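Local atomic coordinates of 3-phosphoshikimate 1-carboxyvinyltransferase (Streptomyces sviceus, PDB entry 7M0O), a protein that probably transfers the enolpyruvyl group of phosphoenolpyruvate to the 5-hydroxyl of shikimate-3-phosphate, forming EPSP and phosphate on the route to chorismate. Residues 284-289 against 309-314; 302-307 against 348-353; 66-71 against 94-99. One frame throughout, in Å; residues are numbered along the deposited sequence.

Interaction 1 (284-289 against 309-314); sequences RGLTAN and APVRIE
Two parallel strands, 286-289 and 311-314, pair through Thr287 with Arg312, Ala288 with Ile313 and Asn289 with Glu314 at the edge of a four-stranded mixed sheet, as the two strands of a beta-alpha-beta unit. Their short axes diverge by only 16°. The ladder runs from Arg312 N to Leu286 O (2.9 Å), then from Ala288 N to Arg312 O (2.8 Å) and from Glu314 N to Ala288 O (2.9 Å), while the bond from Leu286 N to Pro310 O is weak. At the start of the pairing Gly285 lies against the carbonyls of Ala309 and Pro310, where a side chain would collide with both.

On the face bearing Thr287, Arg312 and Glu314, CG2 of Thr287, trans to its own backbone N, rests on the carboxylate of Glu314, 3.6 Å from OE1. The other oxygen, Glu314 OE2, uses its anti lone pair to accept from Arg312 NE at 2.8 Å, lying close to the guanidinium plane. The arm of Arg312 is extended, and its NH1 goes on to a salt bridge with Glu349 while Trp347 adds a cation-pi contact. With an alanine here instead of Glu314, the NE of Arg312 would probably lose its carboxylate mate and the Thr287 methyl its cover.

The opposite face, with Ala288, Val311 and Ile313, is turned inward: Val311 and Ile313 pack on Leu300 of helix 297-303, the crossover helix, and strand 311-314 continues the sheet into strand 347-351.

Interaction 2 (302-307 against 348-353); sequences AIAPFA and IEIHPG
The methyl group of Ala304 points toward Ile350 and settles against its branch point, with CB of Ala304 3.7 Å from CG2 and 3.9 Å from CD1 of Ile350. The methyl thus rests over CG2 and CD1 together. A chi1 of -59° at Ile350 sets CG2 trans to the backbone N and CG1 beside that N, and the turn about chi2 (146°) brings CD1 to Ala304 as well. Leu334 of helix 326-336 also touches Ile350 and extends this apolar patch.

Two residues beyond Ile350, Pro352 meets the turn by the edge of its ring. Its CB comes within 3.2 Å of Ala307 O and 3.3 Å of Pro305 O, and its CG within 3.4 Å of Ala307 O, so this edge of the ring packs against the carbonyl oxygens of Pro305 and Ala307. CB of Pro305 points away from 348-353, and its side chain touches Leu334. The contact thereby packs the 3-10 turn 304-306, which follows helix 297-303, on strand 347-351 and the residues after it.

Polar linkage is a single hydrogen bond, from Gly353 N to Pro305 O at 3.2 Å, with the donor in the carbonyl plane on a lone pair. Ala304 O is taken within its own segment by Ala307 N. Pro352 has no N-H, and the donor to the turn is Gly353 N; the carbonyl of Pro305, in a buried setting, gains a partner from the chain that leaves the sheet.

Interaction 3 (66-71 against 94-99); sequences PAVAEA and GTYRFD
Glu70 and Thr95, followed by Ala71 and Tyr96, form the parallel bridges between strands 70-74 and 95-99, which make a beta-alpha-beta unit with helix 79-90 at the edge of a mixed sheet. Thr95 N donates to Ala69 O at 2.9 Å, Ala71 N to Thr95 O at 3.1 Å, and Arg97 N to Ala71 O at 2.9 Å, the last nearly straight at 176°. A water gives a further hydrogen bond to Ala69 O and also links to Thr95 OG1.

Among the side chains, the hydroxyl of Tyr96 donates to Val68 O at 2.8 Å, reached at the ring's edge. This carries the pairing back into the loop before strand 70-74. At Gly94 a CB would run into Ala69 O and the Tyr96 hydroxyl.

Pro66, Val68 and Ala71 pack against the ring: Pro66 CB lies 3.8 Å from CZ of Tyr96, Val68 CG2 4.0 Å from CE1 and Ala71 CB 4.2 Å from CD1. Ala89 of helix 79-90 touches the Tyr96 side chain.

The charged pair lies on the face that carries Glu70 and Thr95. Arg97 bends at chi3 (-67°), bringing NH1 to Glu70 OE2 on its anti lone pair at a short 2.5 Å. The carboxylate and guanidinium planes stand 65° apart, which rules out a flat two-bond pairing. Arg97 NE bridges to Asp72, so its single positive charge is shared between two carboxylates and would probably balance them only in part.

From the N terminus, interaction 3 closes first, its loop running from 66-71 through helix 79-90 to 94-99, and it is complete before the other two open. Interaction 1 begins at 284-289, and before it closes at 309-314 the chain passes 302-307, where interaction 2 starts; that one closes only at 348-353. Interactions 1 and 2 thus cross: the first pairs strands 286-289 and 311-314, and the second brings the end of helix 297-303 against strand 347-351 of the same sheet. Interaction 3 lies across the chain's centre, about 40 Å from interaction 2 between nearest atoms, yet joins the corresponding strands in another sheet of the same 1-2-4-3 order.

Interaction 1 (284-289 against 309-314)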
loop_
_atom_site.group_PDB
_atom_site.type_symbol
_atom_site.label_atom_id
_atom_site.label_comp_id
_atom_site.label_asym_id
_atom_site.label_seq_id
_atom_site.Cartn_x
_atom_site.Cartn_y
_atom_site.Cartn_z
ATOM N N ARG A 284 4.361 -28.509 6.544
ATOM C CA ARG A 284 3.621 -29.534 5.820
ATOM C C ARG A 284 3.136 -29.014 4.474
ATOM O O ARG A 284 2.616 -27.900 4.373
ATOM C CB ARG A 284 2.429 -30.027 6.647
ATOM C CG ARG A 284 2.873 -30.620 7.970
ATOM C CD ARG A 284 1.738 -31.293 8.725
ATOM N NE ARG A 284 0.643 -30.370 9.008
ATOM C CZ ARG A 284 0.489 -29.696 10.144
ATOM N NH1 ARG A 284 1.370 -29.828 11.130
ATOM N NH2 ARG A 284 -0.542 -28.877 10.288
ATOM N N GLY A 285 3.269 -29.850 3.444
ATOM C CA GLY A 285 2.755 -29.478 2.142
ATOM C C GLY A 285 1.244 -29.337 2.131
ATOM O O GLY A 285 0.525 -29.842 2.996
ATOM N N LEU A 286 0.755 -28.634 1.115
ATOM C CA LEU A 286 -0.664 -28.324 1.018
ATOM C C LEU A 286 -0.954 -27.770 -0.366
ATOM O O LEU A 286 -0.044 -27.452 -1.138
ATOM C CB LEU A 286 -1.126 -27.315 2.078
ATOM C CG LEU A 286 -0.300 -26.067 2.428
ATOM C CD1 LEU A 286 -0.084 -25.122 1.259
ATOM C CD2 LEU A 286 -0.931 -25.322 3.598
ATOM N N THR A 287 -2.243 -27.649 -0.647
ATOM C CA THR A 287 -2.761 -26.853 -1.747
ATOM C C THR A 287 -3.342 -25.573 -1.176
ATOM O O THR A 287 -4.127 -25.621 -0.226
ATOM C CB THR A 287 -3.841 -27.618 -2.505
ATOM O OG1 THR A 287 -3.253 -28.752 -3.146
ATOM C CG2 THR A 287 -4.486 -26.708 -3.550
ATOM N N ALA A 288 -2.976 -24.432 -1.760
ATOM C CA ALA A 288 -3.446 -23.140 -1.276
ATOM C C ALA A 288 -3.998 -22.330 -2.444
ATOM O O ALA A 288 -3.303 -22.110 -3.443
ATOM C CB ALA A 288 -2.315 -22.380 -0.572
ATOM N N ASN A 289 -5.245 -21.896 -2.323
ATOM C CA ASN A 289 -5.803 -20.935 -3.267
ATOM C C ASN A 289 -5.343 -19.550 -2.831
ATOM O O ASN A 289 -5.754 -19.065 -1.771
ATOM C CB ASN A 289 -7.326 -21.051 -3.285
ATOM C CG ASN A 289 -7.990 -20.067 -4.233
ATOM O OD1 ASN A 289 -7.621 -18.891 -4.312
ATOM N ND2 ASN A 289 -9.000 -20.545 -4.947
ATOM N N ALA A 309 5.675 -32.309 1.589
ATOM C CA ALA A 309 4.900 -32.858 0.477
ATOM C C ALA A 309 4.735 -31.753 -0.560
ATOM O O ALA A 309 5.078 -30.605 -0.264
ATOM C CB ALA A 309 3.534 -33.349 0.963
ATOM N N PRO A 310 4.194 -32.025 -1.761
ATOM C CA PRO A 310 4.039 -30.948 -2.751
ATOM C C PRO A 310 3.271 -29.746 -2.213
ATOM O O PRO A 310 2.342 -29.871 -1.403
ATOM C CB PRO A 310 3.274 -31.621 -3.895
ATOM C CG PRO A 310 3.701 -33.039 -3.812
ATOM C CD PRO A 310 3.908 -33.342 -2.355
ATOM N N VAL A 311 3.672 -28.573 -2.683
ATOM C CA VAL A 311 2.972 -27.328 -2.412
ATOM C C VAL A 311 2.362 -26.906 -3.736
ATOM O O VAL A 311 3.082 -26.632 -4.700
ATOM C CB VAL A 311 3.904 -26.249 -1.842
ATOM C CG1 VAL A 311 3.164 -24.933 -1.725
ATOM C CG2 VAL A 311 4.440 -26.693 -0.465
ATOM N N ARG A 312 1.041 -26.897 -3.809
ATOM C CA ARG A 312 0.352 -26.498 -5.028
ATOM C C ARG A 312 -0.380 -25.189 -4.776
ATOM O O ARG A 312 -1.268 -25.128 -3.913
ATOM C CB ARG A 312 -0.614 -27.588 -5.485
ATOM C CG ARG A 312 -1.274 -27.286 -6.830
ATOM C CD ARG A 312 -2.072 -28.475 -7.327
ATOM N NE ARG A 312 -2.950 -28.170 -8.457
ATOM C CZ ARG A 312 -2.693 -28.531 -9.711
ATOM N NH1 ARG A 312 -1.589 -29.205 -9.995
ATOM N NH2 ARG A 312 -3.554 -28.235 -10.675
ATOM N N ILE A 313 -0.027 -24.156 -5.541
ATOM C CA ILE A 313 -0.636 -22.833 -5.420
ATOM C C ILE A 313 -1.603 -22.648 -6.586
ATOM O O ILE A 313 -1.198 -22.734 -7.748
ATOM C CB ILE A 313 0.434 -21.728 -5.390
ATOM C CG1 ILE A 313 1.407 -21.945 -4.228
ATOM C CG2 ILE A 313 -0.208 -20.341 -5.259
ATOM C CD1 ILE A 313 2.501 -20.874 -4.182
ATOM N N GLU A 314 -2.888 -22.409 -6.286
ATOM C CA GLU A 314 -3.935 -22.426 -7.295
ATOM C C GLU A 314 -4.624 -21.069 -7.385
ATOM O O GLU A 314 -4.579 -20.262 -6.450
ATOM C CB GLU A 314 -4.996 -23.507 -6.989
ATOM C CG GLU A 314 -4.500 -24.913 -7.215
ATOM C CD GLU A 314 -5.541 -25.974 -6.928
ATOM O OE1 GLU A 314 -6.569 -25.668 -6.282
ATOM O OE2 GLU A 314 -5.311 -27.128 -7.338
#

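Interaction 2 (302-307 against 348-353)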
loop_
_atom_site.group_PDB
_atom_site.type_symbol
_atom_site.label_atom_id
_atom_site.label_comp_id
_atom_site.label_asym_id
_atom_site.label_seq_id
_atom_site.Cartn_x
_atom_site.Cartn_y
_atom_site.Cartn_z
ATOM N N ALA A 302 8.902 -19.821 -2.333
ATOM C CA ALA A 302 10.309 -19.839 -1.955
ATOM C C ALA A 302 10.603 -20.678 -0.709
ATOM O O ALA A 302 11.764 -21.054 -0.512
ATOM C CB ALA A 302 10.810 -18.404 -1.766
ATOM N N ILE A 303 9.610 -20.995 0.133
ATOM C CA ILE A 303 9.821 -21.920 1.256
ATOM C C ILE A 303 9.336 -23.328 0.946
ATOM O O ILE A 303 9.659 -24.262 1.699
ATOM C CB ILE A 303 9.165 -21.411 2.566
ATOM C CG1 ILE A 303 7.642 -21.326 2.426
ATOM C CG2 ILE A 303 9.764 -20.065 2.955
ATOM C CD1 ILE A 303 6.907 -21.033 3.736
ATOM N N ALA A 304 8.626 -23.522 -0.168
ATOM C CA ALA A 304 8.115 -24.844 -0.493
ATOM C C ALA A 304 9.190 -25.920 -0.695
ATOM O O ALA A 304 8.859 -27.102 -0.488
ATOM C CB ALA A 304 7.218 -24.747 -1.739
ATOM N N PRO A 305 10.436 -25.621 -1.094
ATOM C CA PRO A 305 11.426 -26.708 -1.223
ATOM C C PRO A 305 11.635 -27.496 0.056
ATOM O O PRO A 305 12.107 -28.641 -0.004
ATOM C CB PRO A 305 12.705 -25.975 -1.640
ATOM C CG PRO A 305 12.193 -24.788 -2.392
ATOM C CD PRO A 305 10.944 -24.368 -1.697
ATOM N N PHE A 306 11.275 -26.924 1.206
ATOM C CA PHE A 306 11.495 -27.529 2.513
ATOM C C PHE A 306 10.241 -28.169 3.097
ATOM O O PHE A 306 10.289 -28.671 4.222
ATOM C CB PHE A 306 12.044 -26.473 3.475
ATOM C CG PHE A 306 13.111 -25.615 2.862
ATOM C CD1 PHE A 306 14.424 -26.052 2.816
ATOM C CD2 PHE A 306 12.798 -24.384 2.303
ATOM C CE1 PHE A 306 15.408 -25.274 2.238
ATOM C CE2 PHE A 306 13.782 -23.602 1.723
ATOM C CZ PHE A 306 15.088 -24.059 1.690
ATOM N N ALA A 307 9.138 -28.196 2.354
ATOM C CA ALA A 307 7.896 -28.760 2.875
ATOM C C ALA A 307 7.954 -30.290 2.882
ATOM O O ALA A 307 8.845 -30.914 2.300
ATOM C CB ALA A 307 6.693 -28.274 2.060
ATOM N N ILE A 348 0.852 -23.404 -9.852
ATOM C CA ILE A 348 2.236 -23.872 -9.797
ATOM C C ILE A 348 2.333 -24.921 -8.698
ATOM O O ILE A 348 1.784 -24.735 -7.606
ATOM C CB ILE A 348 3.203 -22.696 -9.562
ATOM C CG1 ILE A 348 4.650 -23.196 -9.443
ATOM C CG2 ILE A 348 2.806 -21.880 -8.324
ATOM C CD1 ILE A 348 5.678 -22.064 -9.452
ATOM N N GLU A 349 3.009 -26.039 -8.991
ATOM C CA GLU A 349 3.160 -27.136 -8.038
ATOM C C GLU A 349 4.649 -27.389 -7.824
ATOM O O GLU A 349 5.388 -27.662 -8.782
ATOM C CB GLU A 349 2.444 -28.405 -8.507
ATOM C CG GLU A 349 2.391 -29.495 -7.427
ATOM C CD GLU A 349 1.318 -30.561 -7.659
ATOM O OE1 GLU A 349 0.378 -30.342 -8.451
ATOM O OE2 GLU A 349 1.418 -31.637 -7.029
ATOM N N ILE A 350 5.085 -27.263 -6.576
ATOM C CA ILE A 350 6.488 -27.324 -6.202
ATOM C C ILE A 350 6.730 -28.619 -5.437
ATOM O O ILE A 350 6.045 -28.904 -4.448
ATOM C CB ILE A 350 6.888 -26.102 -5.356
ATOM C CG1 ILE A 350 6.625 -24.804 -6.131
ATOM C CG2 ILE A 350 8.359 -26.204 -4.932
ATOM C CD1 ILE A 350 6.199 -23.645 -5.293
ATOM N N HIS A 351 7.736 -29.378 -5.862
ATOM C CA HIS A 351 8.021 -30.664 -5.250
ATOM C C HIS A 351 9.274 -30.562 -4.398
ATOM O O HIS A 351 10.365 -30.296 -4.931
ATOM C CB HIS A 351 8.168 -31.729 -6.335
ATOM C CG HIS A 351 6.897 -31.931 -7.101
ATOM N ND1 HIS A 351 5.939 -32.836 -6.705
ATOM C CD2 HIS A 351 6.397 -31.306 -8.194
ATOM C CE1 HIS A 351 4.914 -32.784 -7.538
ATOM N NE2 HIS A 351 5.165 -31.860 -8.449
ATOM N N PRO A 352 9.155 -30.727 -3.083
ATOM C CA PRO A 352 10.299 -30.498 -2.198
ATOM C C PRO A 352 11.434 -31.470 -2.463
ATOM O O PRO A 352 11.241 -32.586 -2.953
ATOM C CB PRO A 352 9.716 -30.702 -0.792
ATOM C CG PRO A 352 8.417 -31.414 -0.995
ATOM C CD PRO A 352 7.911 -30.997 -2.342
ATOM N N GLY A 353 12.631 -31.023 -2.105
ATOM C CA GLY A 353 13.843 -31.784 -2.292
ATOM C C GLY A 353 15.051 -30.897 -2.084
ATOM O O GLY A 353 14.926 -29.693 -1.835
#

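Interaction 3 (66-71 against 94-99)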
loop_
_atom_site.group_PDB
_atom_site.type_symbol
_atom_site.label_atom_id
_atom_site.label_comp_id
_atom_site.label_asym_id
_atom_site.label_seq_id
_atom_site.Cartn_x
_atom_site.Cartn_y
_atom_site.Cartn_z
ATOM N N PRO A 66 -7.353 24.862 3.601
ATOM C CA PRO A 66 -6.137 25.606 3.956
ATOM C C PRO A 66 -6.428 26.933 4.645
ATOM O O PRO A 66 -7.375 27.641 4.299
ATOM C CB PRO A 66 -5.458 25.825 2.602
ATOM C CG PRO A 66 -5.896 24.633 1.783
ATOM C CD PRO A 66 -7.342 24.418 2.196
ATOM N N ALA A 67 -5.573 27.278 5.612
ATOM C CA ALA A 67 -5.730 28.536 6.335
ATOM C C ALA A 67 -5.398 29.732 5.449
ATOM O O ALA A 67 -6.150 30.717 5.410
ATOM C CB ALA A 67 -4.852 28.533 7.588
ATOM N N VAL A 68 -4.280 29.664 4.718
ATOM C CA VAL A 68 -3.813 30.820 3.959
ATOM C C VAL A 68 -4.772 31.132 2.814
ATOM O O VAL A 68 -5.471 30.258 2.293
ATOM C CB VAL A 68 -2.387 30.590 3.428
ATOM C CG1 VAL A 68 -1.416 30.393 4.586
ATOM C CG2 VAL A 68 -2.338 29.394 2.487
ATOM N N ALA A 69 -4.801 32.403 2.413
ATOM C CA ALA A 69 -5.645 32.818 1.302
ATOM C C ALA A 69 -4.991 32.579 -0.054
ATOM O O ALA A 69 -5.694 32.519 -1.061
ATOM C CB ALA A 69 -6.009 34.297 1.447
ATOM N N GLU A 70 -3.666 32.416 -0.089
ATOM C CA GLU A 70 -2.904 32.220 -1.319
ATOM C C GLU A 70 -1.603 31.503 -0.975
ATOM O O GLU A 70 -1.021 31.743 0.086
ATOM C CB GLU A 70 -2.618 33.559 -2.010
ATOM C CG GLU A 70 -2.047 33.470 -3.421
ATOM C CD GLU A 70 -2.128 34.806 -4.154
ATOM O OE1 GLU A 70 -2.509 35.806 -3.516
ATOM O OE2 GLU A 70 -1.829 34.856 -5.368
ATOM N N ALA A 71 -1.164 30.614 -1.870
ATOM C CA ALA A 71 0.088 29.900 -1.639
ATOM C C ALA A 71 0.621 29.289 -2.927
ATOM O O ALA A 71 -0.136 28.945 -3.838
ATOM C CB ALA A 71 -0.070 28.792 -0.598
ATOM N N GLY A 94 -9.463 29.867 -1.415
ATOM C CA GLY A 94 -8.245 30.624 -1.621
ATOM C C GLY A 94 -7.715 30.365 -3.017
ATOM O O GLY A 94 -8.379 29.747 -3.841
ATOM N N THR A 95 -6.503 30.863 -3.266
ATOM C CA THR A 95 -5.847 30.704 -4.570
ATOM C C THR A 95 -4.537 29.942 -4.399
ATOM O O THR A 95 -3.625 30.426 -3.724
ATOM C CB THR A 95 -5.592 32.055 -5.237
ATOM O OG1 THR A 95 -6.794 32.834 -5.210
ATOM C CG2 THR A 95 -5.159 31.854 -6.679
ATOM N N TYR A 96 -4.442 28.760 -5.014
ATOM C CA TYR A 96 -3.347 27.825 -4.736
ATOM C C TYR A 96 -2.682 27.386 -6.034
ATOM O O TYR A 96 -3.322 26.767 -6.892
ATOM C CB TYR A 96 -3.871 26.621 -3.943
ATOM C CG TYR A 96 -4.645 27.074 -2.723
ATOM C CD1 TYR A 96 -3.989 27.677 -1.660
ATOM C CD2 TYR A 96 -6.040 26.960 -2.657
ATOM C CE1 TYR A 96 -4.676 28.119 -0.543
ATOM C CE2 TYR A 96 -6.727 27.388 -1.541
ATOM C CZ TYR A 96 -6.041 27.977 -0.492
ATOM O OH TYR A 96 -6.717 28.419 0.625
ATOM N N ARG A 97 -1.389 27.689 -6.155
ATOM C CA ARG A 97 -0.605 27.389 -7.353
ATOM C C ARG A 97 0.284 26.181 -7.064
ATOM O O ARG A 97 1.211 26.265 -6.252
ATOM C CB ARG A 97 0.223 28.602 -7.771
ATOM C CG ARG A 97 -0.617 29.794 -8.198
ATOM C CD ARG A 97 0.225 31.047 -8.398
ATOM N NE ARG A 97 0.781 31.514 -7.134
ATOM C CZ ARG A 97 0.149 32.326 -6.294
ATOM N NH1 ARG A 97 -1.069 32.772 -6.587
ATOM N NH2 ARG A 97 0.735 32.690 -5.158
ATOM N N PHE A 98 0.000 25.060 -7.728
ATOM C CA PHE A 98 0.735 23.818 -7.522
ATOM C C PHE A 98 1.759 23.597 -8.628
ATOM O O PHE A 98 1.550 23.971 -9.786
ATOM C CB PHE A 98 -0.231 22.629 -7.471
ATOM C CG PHE A 98 -1.104 22.612 -6.246
ATOM C CD1 PHE A 98 -2.357 23.204 -6.249
ATOM C CD2 PHE A 98 -0.671 21.981 -5.087
ATOM C CE1 PHE A 98 -3.160 23.187 -5.109
ATOM C CE2 PHE A 98 -1.476 21.958 -3.948
ATOM C CZ PHE A 98 -2.722 22.568 -3.966
ATOM N N ASP A 99 2.880 22.990 -8.254
ATOM C CA ASP A 99 3.875 22.559 -9.221
ATOM C C ASP A 99 4.536 21.298 -8.677
ATOM O O ASP A 99 4.379 20.944 -7.507
ATOM C CB ASP A 99 4.910 23.667 -9.512
ATOM C CG ASP A 99 5.598 23.475 -10.838
ATOM O OD1 ASP A 99 5.211 22.537 -11.577
ATOM O OD2 ASP A 99 6.539 24.252 -11.134
HETATM O O HOH W 1 -7.111 34.306 -2.440
#